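Local coordinates for heme-binding protein A / AI-2 binding protein A (Helicobacter pylori SS1, PDB 6OFQ) that binds the peptide STSA and probably delivers peptides in the periplasm to an ABC transporter, at residues Ala293-Leu298 against Tyr440-Lys445; Val310-Asn315 against Lys351-Asp356; Ser457-Asp462 against Gln488-Lys493. All coordinates share one frame; numbering follows the deposited sequence.

Contact 1 (Ala293-Leu298 against Tyr440-Lys445); sequences ASWLSL and YTLWSK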
loop_
_atom_site.group_PDB
_atom_site.type_symbol
_atom_site.label_atom_id
_atom_site.label_comp_id
_atom_site.label_asym_id
_atom_site.label_seq_id
_atom_site.Cartn_x
_atom_site.Cartn_y
_atom_site.Cartn_z
ATOM N N ALA A 293 7.063 -1.737 6.399
ATOM C CA ALA A 293 8.496 -1.888 6.239
ATOM C C ALA A 293 9.019 -0.697 5.438
ATOM O O ALA A 293 8.311 -0.177 4.564
ATOM C CB ALA A 293 8.883 -3.189 5.554
ATOM N N SER A 294 10.221 -0.229 5.772
ATOM C CA SER A 294 10.898 0.901 5.109
ATOM C C SER A 294 12.339 0.498 4.848
ATOM O O SER A 294 13.018 -0.002 5.723
ATOM C CB SER A 294 10.832 2.121 6.065
ATOM O OG SER A 294 11.433 3.239 5.435
ATOM N N TRP A 295 12.819 0.804 3.636
ATOM C CA TRP A 295 14.145 0.279 3.199
ATOM C C TRP A 295 14.736 1.193 2.140
ATOM O O TRP A 295 14.095 2.158 1.732
ATOM C CB TRP A 295 14.086 -1.189 2.743
ATOM C CG TRP A 295 13.296 -1.446 1.502
ATOM C CD1 TRP A 295 13.760 -1.455 0.232
ATOM C CD2 TRP A 295 11.889 -1.648 1.406
ATOM N NE1 TRP A 295 12.744 -1.721 -0.654
ATOM C CE2 TRP A 295 11.573 -1.856 0.039
ATOM C CE3 TRP A 295 10.857 -1.741 2.332
ATOM C CZ2 TRP A 295 10.279 -2.101 -0.398
ATOM C CZ3 TRP A 295 9.593 -1.977 1.902
ATOM C CH2 TRP A 295 9.305 -2.130 0.547
ATOM N N LEU A 296 15.947 0.895 1.752
ATOM C CA LEU A 296 16.562 1.597 0.658
ATOM C C LEU A 296 16.570 0.655 -0.544
ATOM O O LEU A 296 17.177 -0.432 -0.463
ATOM C CB LEU A 296 17.930 2.060 1.114
ATOM C CG LEU A 296 18.747 2.907 0.144
ATOM C CD1 LEU A 296 18.150 4.302 -0.040
ATOM C CD2 LEU A 296 20.182 3.043 0.635
ATOM N N SER A 297 15.896 0.993 -1.635
ATOM C CA SER A 297 16.012 0.281 -2.912
ATOM C C SER A 297 17.411 0.538 -3.484
ATOM O O SER A 297 17.879 1.682 -3.374
ATOM C CB SER A 297 15.020 0.793 -3.985
ATOM O OG SER A 297 13.668 0.529 -3.622
ATOM N N LEU A 298 18.036 -0.510 -4.015
ATOM C CA LEU A 298 19.293 -0.416 -4.765
ATOM C C LEU A 298 18.965 -0.998 -6.125
ATOM O O LEU A 298 18.472 -2.117 -6.247
ATOM C CB LEU A 298 20.366 -1.278 -4.115
ATOM C CG LEU A 298 20.734 -0.948 -2.667
ATOM C CD1 LEU A 298 21.710 -1.910 -2.056
ATOM C CD2 LEU A 298 21.231 0.500 -2.542
ATOM N N TYR A 440 6.360 -11.539 -3.132
ATOM C CA TYR A 440 6.080 -11.708 -4.550
ATOM C C TYR A 440 5.773 -10.388 -5.215
ATOM O O TYR A 440 6.309 -10.037 -6.295
ATOM C CB TYR A 440 4.956 -12.724 -4.790
ATOM C CG TYR A 440 4.952 -13.241 -6.223
ATOM C CD1 TYR A 440 5.868 -14.217 -6.558
ATOM C CD2 TYR A 440 4.124 -12.737 -7.196
ATOM C CE1 TYR A 440 5.957 -14.707 -7.850
ATOM C CE2 TYR A 440 4.194 -13.259 -8.512
ATOM C CZ TYR A 440 5.132 -14.223 -8.760
ATOM O OH TYR A 440 5.303 -14.843 -10.036
ATOM N N THR A 441 4.970 -9.569 -4.564
ATOM C CA THR A 441 4.553 -8.333 -5.196
ATOM C C THR A 441 5.707 -7.364 -5.381
ATOM O O THR A 441 5.664 -6.552 -6.308
ATOM C CB THR A 441 3.462 -7.723 -4.314
ATOM O OG1 THR A 441 2.418 -8.690 -4.186
ATOM C CG2 THR A 441 2.807 -6.450 -4.911
ATOM N N LEU A 442 6.692 -7.383 -4.472
ATOM C CA LEU A 442 7.790 -6.398 -4.482
ATOM C C LEU A 442 9.124 -6.930 -4.916
ATOM O O LEU A 442 10.023 -6.161 -5.257
ATOM C CB LEU A 442 7.987 -5.693 -3.125
ATOM C CG LEU A 442 6.684 -5.184 -2.520
ATOM C CD1 LEU A 442 6.965 -4.684 -1.102
ATOM C CD2 LEU A 442 5.998 -4.104 -3.334
ATOM N N TRP A 443 9.332 -8.235 -4.853
ATOM C CA TRP A 443 10.662 -8.814 -5.004
ATOM C C TRP A 443 10.836 -9.938 -6.024
ATOM O O TRP A 443 11.903 -10.534 -6.157
ATOM C CB TRP A 443 11.229 -9.272 -3.637
ATOM C CG TRP A 443 11.305 -8.155 -2.577
ATOM C CD1 TRP A 443 10.403 -7.878 -1.598
ATOM C CD2 TRP A 443 12.321 -7.146 -2.503
ATOM N NE1 TRP A 443 10.781 -6.750 -0.902
ATOM C CE2 TRP A 443 11.956 -6.274 -1.464
ATOM C CE3 TRP A 443 13.493 -6.905 -3.223
ATOM C CZ2 TRP A 443 12.761 -5.206 -1.113
ATOM C CZ3 TRP A 443 14.277 -5.815 -2.844
ATOM C CH2 TRP A 443 13.905 -4.995 -1.811
ATOM N N SER A 444 9.746 -10.274 -6.718
ATOM C CA SER A 444 9.786 -11.387 -7.678
ATOM C C SER A 444 10.240 -10.949 -9.077
ATOM O O SER A 444 10.109 -9.764 -9.466
ATOM C CB SER A 444 8.442 -12.105 -7.795
ATOM O OG SER A 444 7.480 -11.255 -8.341
ATOM N N LYS A 445 10.615 -11.937 -9.889
ATOM C CA LYS A 445 10.801 -11.654 -11.304
ATOM C C LYS A 445 9.558 -11.160 -11.983
ATOM O O LYS A 445 9.649 -10.244 -12.810
ATOM C CB LYS A 445 11.363 -12.862 -12.022
ATOM C CG LYS A 445 12.819 -13.052 -11.679
ATOM C CD LYS A 445 13.374 -14.360 -12.220
ATOM C CE LYS A 445 13.341 -14.238 -13.750
ATOM N NZ LYS A 445 14.330 -15.106 -14.443
#
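W295 and W443 meet as two indoles inclined at 45°. CZ2, on the benzo rim of W443, comes down over one face of W295 and lies 3.5 Å from NE1 of that residue. The approach is off-centre: CZ2 of W443 sits 3.4 Å above the W295 plane, toward the rim of the ring system, and the neighbouring CH2 of W443 reaches NE1 of W295 at 3.7 Å. The two side chains run past one another in opposite directions. A chi1 of 66° places CG of W295 between the backbone N and the carbonyl carbon, and the benzo end of the indole reaches toward the helix. At that end the methyl CD1 of L442 touches CH2 of W295 at 3.8 Å, coming in obliquely, so consecutive residues at the end of helix 436-443 hold different parts of one indole. This is strand-to-helix packing in the fold of a type II periplasmic binding protein: strand 292-298 pairs antiparallel with strands 423-429 and 497-510, and the helix lies against the sheet they form. Y497 extends the aromatic cluster, meeting W295 edge-to-face and W443 at an inclined angle, while A426 and W428 pack on W295 from the adjacent strand. Just beyond the touching residues the helix gives way to S444, whose OG bonds to O of Y440 at 2.7 Å and also caps the next helix at the backbone N of A447.

Contact 2 (Val310-Asn315 against Lys351-Asp356); sequences VRLAIN and KPYEYD
L312 lays its methyl CD2 over one face of the Y353 ring in a CH-pi contact, 4.0 Å from the ring centroid and 30° off the normal. The methyl is displaced toward the phenol end, where CD2 of L312 lies 3.6 Å from CZ of Y353. With CG anti to the carbonyl carbon (chi1 -68°), the leucine carries this branch away from its own helix and out to the tyrosine. N315, one turn further along, meets the other end of the ring: its OD1 is 3.9 Å from CD2 of Y353, and the amide plane stands 74° from the ring. The amide's rotation is fixed through its nitrogen. ND2 of N315 donates to O of R311 at 2.8 Å, a nearly straight bond that leaves in the amide plane but arrives above the carbonyl plane; N of N315 reaches the same oxygen from the opposite face. ND2 of N315 also bonds to the backbone O of Y497, tying the amide to the neighbouring strand. No direct hydrogen bond crosses between the two segments, but one water does, bonded to O of N315 at 2.8 Å and to O of Y353 at 3.0 Å. The Y353 hydroxyl faces helix 477-494, from which H492 stacks its imidazole on the ring. Residues 351-356 run as an extended connection along helix 308-317 toward helix 357-366, which D356 caps at N of K359; L363 of that helix packs on L312, and strand 497-510 touches N315 through V498 and P499.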
loop_
_atom_site.group_PDB
_atom_site.type_symbol
_atom_site.label_atom_id
_atom_site.label_comp_id
_atom_site.label_asym_id
_atom_site.label_seq_id
_atom_site.Cartn_x
_atom_site.Cartn_y
_atom_site.Cartn_z
ATOM N N VAL A 310 29.312 -4.752 -3.599
ATOM C CA VAL A 310 28.986 -3.345 -3.363
ATOM C C VAL A 310 27.782 -3.196 -2.455
ATOM O O VAL A 310 27.722 -2.376 -1.490
ATOM C CB VAL A 310 28.823 -2.564 -4.670
ATOM C CG1 VAL A 310 28.289 -1.162 -4.377
ATOM C CG2 VAL A 310 30.145 -2.415 -5.426
ATOM N N ARG A 311 26.778 -4.001 -2.781
ATOM C CA ARG A 311 25.568 -4.000 -1.963
ATOM C C ARG A 311 25.840 -4.309 -0.511
ATOM O O ARG A 311 25.275 -3.696 0.417
ATOM C CB ARG A 311 24.467 -4.827 -2.601
ATOM C CG ARG A 311 24.069 -4.453 -3.996
ATOM C CD ARG A 311 22.797 -5.113 -4.459
ATOM N NE ARG A 311 22.823 -6.566 -4.464
ATOM C CZ ARG A 311 22.966 -7.310 -5.547
ATOM N NH1 ARG A 311 23.293 -6.837 -6.727
ATOM N NH2 ARG A 311 22.908 -8.617 -5.372
ATOM N N LEU A 312 26.604 -5.381 -0.317
ATOM C CA LEU A 312 26.960 -5.769 1.018
ATOM C C LEU A 312 27.745 -4.675 1.730
ATOM O O LEU A 312 27.507 -4.416 2.896
ATOM C CB LEU A 312 27.700 -7.109 1.020
ATOM C CG LEU A 312 26.861 -8.315 0.633
ATOM C CD1 LEU A 312 27.757 -9.491 0.328
ATOM C CD2 LEU A 312 25.924 -8.706 1.758
ATOM N N ALA A 313 28.659 -4.025 1.019
ATOM C CA ALA A 313 29.424 -2.959 1.666
ATOM C C ALA A 313 28.515 -1.863 2.196
ATOM O O ALA A 313 28.626 -1.412 3.333
ATOM C CB ALA A 313 30.388 -2.420 0.626
ATOM N N ILE A 314 27.566 -1.489 1.353
ATOM C CA ILE A 314 26.574 -0.442 1.690
ATOM C C ILE A 314 25.748 -0.908 2.890
ATOM O O ILE A 314 25.575 -0.122 3.837
ATOM C CB ILE A 314 25.677 -0.124 0.488
ATOM C CG1 ILE A 314 26.482 0.615 -0.602
ATOM C CG2 ILE A 314 24.454 0.716 0.883
ATOM C CD1 ILE A 314 25.803 0.823 -1.936
ATOM N N ASN A 315 25.339 -2.185 2.930
ATOM C CA ASN A 315 24.632 -2.753 4.078
ATOM C C ASN A 315 25.420 -2.649 5.368
ATOM O O ASN A 315 24.849 -2.312 6.401
ATOM C CB ASN A 315 24.191 -4.193 3.827
ATOM C CG ASN A 315 22.844 -4.326 3.079
ATOM O OD1 ASN A 315 21.816 -4.749 3.671
ATOM N ND2 ASN A 315 22.842 -4.187 1.781
ATOM N N LYS A 351 20.220 -13.283 10.809
ATOM C CA LYS A 351 20.844 -12.227 11.599
ATOM C C LYS A 351 21.017 -11.010 10.695
ATOM O O LYS A 351 21.487 -11.156 9.554
ATOM C CB LYS A 351 22.208 -12.682 12.092
ATOM C CG LYS A 351 22.150 -13.833 13.070
ATOM C CD LYS A 351 23.522 -13.987 13.737
ATOM C CE LYS A 351 24.046 -15.403 13.589
ATOM N NZ LYS A 351 23.224 -16.326 14.420
ATOM N N PRO A 352 20.665 -9.831 11.216
ATOM C CA PRO A 352 20.846 -8.641 10.384
ATOM C C PRO A 352 22.329 -8.452 10.054
ATOM O O PRO A 352 23.186 -8.867 10.836
ATOM C CB PRO A 352 20.310 -7.500 11.244
ATOM C CG PRO A 352 20.491 -8.027 12.619
ATOM C CD PRO A 352 20.180 -9.468 12.564
ATOM N N TYR A 353 22.627 -7.705 9.005
ATOM C CA TYR A 353 24.034 -7.493 8.688
ATOM C C TYR A 353 24.579 -6.475 9.691
ATOM O O TYR A 353 23.975 -5.448 9.938
ATOM C CB TYR A 353 24.247 -6.985 7.266
ATOM C CG TYR A 353 24.101 -8.087 6.220
ATOM C CD1 TYR A 353 24.986 -9.167 6.164
ATOM C CD2 TYR A 353 23.112 -8.008 5.302
ATOM C CE1 TYR A 353 24.861 -10.126 5.168
ATOM C CE2 TYR A 353 22.908 -8.989 4.341
ATOM C CZ TYR A 353 23.812 -10.052 4.274
ATOM O OH TYR A 353 23.774 -11.095 3.359
ATOM N N GLU A 354 25.767 -6.760 10.176
ATOM C CA GLU A 354 26.369 -5.978 11.255
ATOM C C GLU A 354 26.956 -4.671 10.754
ATOM O O GLU A 354 27.542 -4.650 9.680
ATOM C CB GLU A 354 27.550 -6.773 11.793
ATOM C CG GLU A 354 27.170 -7.999 12.611
ATOM C CD GLU A 354 28.360 -8.510 13.411
ATOM O OE1 GLU A 354 28.194 -9.614 13.987
ATOM O OE2 GLU A 354 29.400 -7.796 13.497
ATOM N N TYR A 355 26.843 -3.600 11.553
ATOM C CA TYR A 355 27.456 -2.332 11.221
ATOM C C TYR A 355 28.940 -2.546 11.428
ATOM O O TYR A 355 29.361 -2.853 12.562
ATOM C CB TYR A 355 26.936 -1.241 12.149
ATOM C CG TYR A 355 27.658 0.040 11.954
ATOM C CD1 TYR A 355 27.602 0.698 10.723
ATOM C CD2 TYR A 355 28.399 0.625 12.980
ATOM C CE1 TYR A 355 28.216 1.891 10.496
ATOM C CE2 TYR A 355 29.030 1.837 12.766
ATOM C CZ TYR A 355 28.966 2.442 11.527
ATOM O OH TYR A 355 29.589 3.647 11.218
ATOM N N ASP A 356 29.718 -2.313 10.382
ATOM C CA ASP A 356 31.150 -2.640 10.415
ATOM C C ASP A 356 31.860 -1.919 9.287
ATOM O O ASP A 356 31.815 -2.310 8.111
ATOM C CB ASP A 356 31.337 -4.139 10.356
ATOM C CG ASP A 356 32.773 -4.583 10.488
ATOM O OD1 ASP A 356 33.681 -3.745 10.302
ATOM O OD2 ASP A 356 32.885 -5.811 10.758
HETATM O O HOH W 1 24.822 -2.680 9.221
#

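Contact 3 (Ser457-Asp462 against Gln488-Lys493); sequences SFYKSD and QEIIHK
Van der Waals contact of Y459 with two consecutive isoleucines, I490 and I491, makes up most of this interface. The ring of Y459 crosses I491 obliquely, one side of it running along the isoleucine's longer branch in an apolar contact: CE2 of Y459 is 3.8 Å from CG1 of I491, and CD2 of Y459 is 4.0 Å from the terminal CD1 of I491. Trans torsions bring both partners to this meeting. Y459 has CG anti to its N (chi1 -179°), which sends the phenol out from the loop toward the helix, and I491 extends CG1 in the same sense (chi1 -172°) to lie beside it. At the phenol end the contact passes to the helix backbone, with OH of Y459 3.6 Å from CA of I491. I490 meets the tyrosine at about a right angle, its branch methyl CG2 standing 3.7 Å from OH of Y459. That methyl is also approached, more loosely, by OG of S461.

Polar bonding leads away from the interface. OH of Y459 hydrogen-bonds to the carboxylate OD2 of D494 at the end of the same helix, while S461 turns its hydroxyl to N-cap helix 462-473 at F464.

Helix 477-494 is flanked here by the loop that enters helix 462-473. A463, F464 and L467 of that helix pack on I490, and W443 of helix 436-443 touches both Y459 and I491.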
loop_
_atom_site.group_PDB
_atom_site.type_symbol
_atom_site.label_atom_id
_atom_site.label_comp_id
_atom_site.label_asym_id
_atom_site.label_seq_id
_atom_site.Cartn_x
_atom_site.Cartn_y
_atom_site.Cartn_z
ATOM N N SER A 457 14.135 -2.484 -6.681
ATOM C CA SER A 457 15.519 -2.958 -6.774
ATOM C C SER A 457 15.812 -3.714 -8.071
ATOM O O SER A 457 16.911 -4.151 -8.338
ATOM C CB SER A 457 15.873 -3.865 -5.574
ATOM O OG SER A 457 15.950 -3.099 -4.394
ATOM N N PHE A 458 14.752 -3.944 -8.844
ATOM C CA PHE A 458 14.785 -4.824 -10.017
ATOM C C PHE A 458 15.441 -6.159 -9.681
ATOM O O PHE A 458 16.311 -6.684 -10.385
ATOM C CB PHE A 458 15.494 -4.131 -11.210
ATOM C CG PHE A 458 14.697 -2.992 -11.817
ATOM C CD1 PHE A 458 14.664 -1.755 -11.251
ATOM C CD2 PHE A 458 13.820 -3.235 -12.861
ATOM C CE1 PHE A 458 13.888 -0.724 -11.761
ATOM C CE2 PHE A 458 13.140 -2.184 -13.444
ATOM C CZ PHE A 458 13.136 -0.933 -12.881
ATOM N N TYR A 459 15.051 -6.696 -8.524
ATOM C CA TYR A 459 15.644 -7.939 -8.079
ATOM C C TYR A 459 15.121 -9.111 -8.896
ATOM O O TYR A 459 13.913 -9.342 -8.892
ATOM C CB TYR A 459 15.337 -8.147 -6.600
ATOM C CG TYR A 459 15.894 -9.371 -5.944
ATOM C CD1 TYR A 459 17.209 -9.770 -6.081
ATOM C CD2 TYR A 459 15.069 -10.189 -5.173
ATOM C CE1 TYR A 459 17.697 -10.941 -5.511
ATOM C CE2 TYR A 459 15.565 -11.322 -4.578
ATOM C CZ TYR A 459 16.883 -11.707 -4.682
ATOM O OH TYR A 459 17.269 -12.841 -4.031
ATOM N N LYS A 460 16.025 -9.818 -9.543
ATOM C CA LYS A 460 15.655 -10.948 -10.402
ATOM C C LYS A 460 16.453 -12.182 -9.999
ATOM O O LYS A 460 17.607 -12.341 -10.368
ATOM C CB LYS A 460 15.976 -10.580 -11.852
ATOM C CG LYS A 460 15.147 -9.430 -12.366
ATOM C CD LYS A 460 15.446 -9.043 -13.811
ATOM C CE LYS A 460 15.265 -10.240 -14.717
ATOM N NZ LYS A 460 15.449 -9.616 -16.057
ATOM N N SER A 461 15.834 -13.031 -9.189
ATOM C CA SER A 461 16.446 -14.264 -8.759
ATOM C C SER A 461 15.437 -15.366 -9.057
ATOM O O SER A 461 14.327 -15.398 -8.497
ATOM C CB SER A 461 16.752 -14.281 -7.265
ATOM O OG SER A 461 16.990 -15.608 -6.794
ATOM N N ASP A 462 15.869 -16.331 -9.877
ATOM C CA ASP A 462 15.057 -17.513 -10.122
ATOM C C ASP A 462 14.859 -18.396 -8.896
ATOM O O ASP A 462 13.753 -18.869 -8.583
ATOM C CB ASP A 462 15.637 -18.418 -11.206
ATOM C CG ASP A 462 15.350 -17.881 -12.585
ATOM O OD1 ASP A 462 14.203 -17.409 -12.814
ATOM O OD2 ASP A 462 16.336 -17.999 -13.343
ATOM N N GLN A 488 13.532 -16.139 2.401
ATOM C CA GLN A 488 14.133 -15.058 3.173
ATOM C C GLN A 488 15.615 -15.242 3.292
ATOM O O GLN A 488 16.350 -14.265 3.296
ATOM C CB GLN A 488 13.414 -14.949 4.503
ATOM C CG GLN A 488 12.067 -14.281 4.401
ATOM C CD GLN A 488 11.243 -14.447 5.657
ATOM O OE1 GLN A 488 11.385 -13.683 6.610
ATOM N NE2 GLN A 488 10.521 -15.550 5.721
ATOM N N GLU A 489 16.082 -16.489 3.405
ATOM C CA GLU A 489 17.521 -16.691 3.348
ATOM C C GLU A 489 18.205 -16.208 2.081
ATOM O O GLU A 489 19.301 -15.634 2.072
ATOM C CB GLU A 489 17.883 -18.174 3.562
ATOM C CG GLU A 489 17.455 -18.763 4.875
ATOM C CD GLU A 489 17.730 -20.269 4.888
ATOM O OE1 GLU A 489 18.081 -20.985 3.897
ATOM O OE2 GLU A 489 17.468 -20.774 5.985
ATOM N N ILE A 490 17.572 -16.526 0.954
ATOM C CA ILE A 490 18.139 -16.216 -0.374
ATOM C C ILE A 490 18.212 -14.697 -0.518
ATOM O O ILE A 490 19.256 -14.168 -0.934
ATOM C CB ILE A 490 17.357 -16.872 -1.526
ATOM C CG1 ILE A 490 17.532 -18.410 -1.425
ATOM C CG2 ILE A 490 17.839 -16.342 -2.867
ATOM C CD1 ILE A 490 16.649 -19.082 -2.422
ATOM N N ILE A 491 17.139 -13.966 -0.247
ATOM C CA ILE A 491 17.185 -12.526 -0.483
ATOM C C ILE A 491 18.141 -11.864 0.523
ATOM O O ILE A 491 18.849 -10.926 0.142
ATOM C CB ILE A 491 15.772 -11.901 -0.461
ATOM C CG1 ILE A 491 15.812 -10.435 -0.911
ATOM C CG2 ILE A 491 15.107 -12.041 0.888
ATOM C CD1 ILE A 491 14.492 -9.773 -1.204
ATOM N N HIS A 492 18.234 -12.347 1.751
ATOM C CA HIS A 492 19.269 -11.883 2.664
ATOM C C HIS A 492 20.684 -12.048 2.114
ATOM O O HIS A 492 21.515 -11.130 2.145
ATOM C CB HIS A 492 19.156 -12.546 4.007
ATOM C CG HIS A 492 20.205 -12.133 4.983
ATOM N ND1 HIS A 492 20.169 -10.956 5.705
ATOM C CD2 HIS A 492 21.301 -12.801 5.392
ATOM C CE1 HIS A 492 21.189 -10.942 6.539
ATOM N NE2 HIS A 492 21.858 -12.071 6.414
ATOM N N LYS A 493 20.946 -13.253 1.608
ATOM C CA LYS A 493 22.245 -13.478 0.966
ATOM C C LYS A 493 22.552 -12.603 -0.209
ATOM O O LYS A 493 23.694 -12.128 -0.364
ATOM C CB LYS A 493 22.330 -14.974 0.567
ATOM C CG LYS A 493 23.496 -15.385 -0.318
ATOM C CD LYS A 493 23.254 -16.667 -1.118
ATOM C CE LYS A 493 22.209 -16.593 -2.239
ATOM N NZ LYS A 493 22.485 -16.263 -3.677
#

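The three contacts lie on the same side of the chain's centre and touch one another. Contacts 1 and 3 are closest, about 9 Å between centres: NZ of K445 forms a salt bridge to OD1 of D462 at 2.8 Å, and CD2 of Y459 lies 3.3 Å from O of W443. Contact 2 is about 15 Å from contact 3, centre to centre, and is joined to it by a probable hydrogen bond of 2.6 Å between OH of Y353 and O of H492. The centres of contacts 1 and 2 are about 17 Å apart, and the two touch where CD1 of L298 packs against CG of R311 at 4.0 Å. Along the chain, contact 2 is nested between the segments of contact 1, while contact 3 follows both.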